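Local coordinates for protein replicative DNA helicase (Mycobacterium chimaera, PDB 6RIY) that is an intein of the Hedgehog/intein fold inserted in a replicative DNA helicase, which in its native form probably excises itself and joins the flanking sequences, at residues 7-11 and 12-16. Numbering follows the deposited sequence. Where two conformers were deposited one is given.
Sequences PLPTP and TGWTT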
# COMPACT_ATOMS: atom_id res chain seq x y z
N PRO A 7 8.40 2.52 3.10
CA PRO A 7 8.56 1.89 4.42
C PRO A 7 7.28 1.18 4.83
O PRO A 7 6.18 1.71 4.65
CB PRO A 7 8.87 3.08 5.34
CG PRO A 7 8.16 4.23 4.69
CD PRO A 7 8.19 3.97 3.20
N LEU A 8 7.43 -0.04 5.34
CA LEU A 8 6.30 -0.83 5.81
C LEU A 8 6.48 -1.15 7.29
O LEU A 8 7.55 -1.61 7.68
CB LEU A 8 6.20 -2.15 5.03
CG LEU A 8 6.19 -2.02 3.51
CD1 LEU A 8 6.18 -3.41 2.86
CD2 LEU A 8 4.97 -1.22 3.07
N PRO A 9 5.46 -0.95 8.13
CA PRO A 9 5.62 -1.31 9.54
C PRO A 9 5.60 -2.82 9.71
O PRO A 9 4.91 -3.55 8.99
CB PRO A 9 4.39 -0.68 10.21
CG PRO A 9 3.37 -0.69 9.14
CD PRO A 9 4.11 -0.44 7.83
N THR A 10 6.38 -3.29 10.68
CA THR A 10 6.44 -4.69 11.06
C THR A 10 6.21 -4.79 12.55
O THR A 10 6.19 -3.76 13.25
CB THR A 10 7.80 -5.31 10.69
OG1 THR A 10 8.80 -4.75 11.55
CG2 THR A 10 8.13 -4.99 9.25
N PRO A 11 6.01 -6.00 13.09
CA PRO A 11 5.85 -6.11 14.55
C PRO A 11 7.03 -5.55 15.34
O PRO A 11 6.83 -5.05 16.45
CB PRO A 11 5.69 -7.62 14.77
CG PRO A 11 5.10 -8.11 13.52
CD PRO A 11 5.70 -7.27 12.42
N THR A 12 8.24 -5.59 14.78
CA THR A 12 9.42 -5.10 15.48
C THR A 12 9.85 -3.70 15.05
O THR A 12 10.52 -3.01 15.82
CB THR A 12 10.60 -6.05 15.26
OG1 THR A 12 10.93 -6.10 13.87
CG2 THR A 12 10.25 -7.45 15.75
N GLY A 13 9.50 -3.27 13.84
CA GLY A 13 9.89 -1.93 13.44
C GLY A 13 9.45 -1.52 12.05
O GLY A 13 8.26 -1.34 11.79
N TRP A 14 10.41 -1.35 11.15
CA TRP A 14 10.14 -0.80 9.83
C TRP A 14 11.03 -1.47 8.81
O TRP A 14 12.24 -1.56 9.01
CB TRP A 14 10.39 0.71 9.80
CG TRP A 14 9.40 1.50 10.58
CD1 TRP A 14 9.52 1.94 11.87
CD2 TRP A 14 8.14 1.98 10.10
NE1 TRP A 14 8.40 2.65 12.23
CE2 TRP A 14 7.54 2.69 11.15
CE3 TRP A 14 7.47 1.87 8.88
CZ2 TRP A 14 6.28 3.28 11.03
CZ3 TRP A 14 6.22 2.46 8.76
CH2 TRP A 14 5.64 3.16 9.83
N THR A 15 10.43 -1.91 7.71
CA THR A 15 11.15 -2.50 6.59
C THR A 15 10.73 -1.79 5.32
O THR A 15 9.68 -1.15 5.26
CB THR A 15 10.88 -4.01 6.45
OG1 THR A 15 11.83 -4.60 5.55
CG2 THR A 15 9.47 -4.27 5.92
N THR A 16 11.58 -1.88 4.29
CA THR A 16 11.17 -1.34 3.00
C THR A 16 10.54 -2.45 2.17
O THR A 16 10.82 -3.64 2.37
CB THR A 16 12.36 -0.75 2.23
OG1 THR A 16 13.35 -1.78 2.06
CG2 THR A 16 12.98 0.43 2.98
O HOH W 1 11.06 -4.66 10.74
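A short antiparallel beta hairpin on the surface of the Hedgehog/intein fold is formed here by strands 7-9 and 14-16, with a turn whose central residues, Pro11 and Thr12, have type I backbone angles. Leu8 and Thr15 make the hydrogen-bonded pair: Leu8 N bonds to Thr15 O, at a length that is doubtful because Thr15 was modelled in two conformers, and Thr15 N returns a bond to Leu8 O at 2.9 Å. Pro7–Thr16 and Pro9–Trp14 are the non-hydrogen-bonded pairs beside it. Nearer the turn, Thr10 N donates to Gly13 O at 2.9 Å.

The hydroxyl of Thr10 braces the turn from within. A chi1 of 70° sets OG1 between its own backbone N and carbonyl carbon, where it receives the N-H of Gly13 (Gly13 N to Thr10 OG1, 2.8 Å) and, more weakly, that of Thr12. In one of the two conformers of Thr15, its CG2 meets CG2 of Thr10 at 3.7 Å, and in that conformer the two side chains cross at about a right angle.

On the face bearing Pro7, Pro9, Trp14 and Thr16, the indole leans across the hairpin over Pro9. Pro9 CB makes a CH-pi contact 4.1 Å from the centroid of the Trp14 six-membered ring, only 18° off its normal, and Pro9 CD lies 3.7 Å from Trp14 CZ3. Pro7 CB comes near Trp14 CE3 obliquely.

Met140 touches both Trp14 and Pro9. Leu8 and Thr15, on the other face, share contact with Val20, while Leu8 is buried further against Leu26 of strand 25-27 and Tyr134 and Ala136 of strand 133-136.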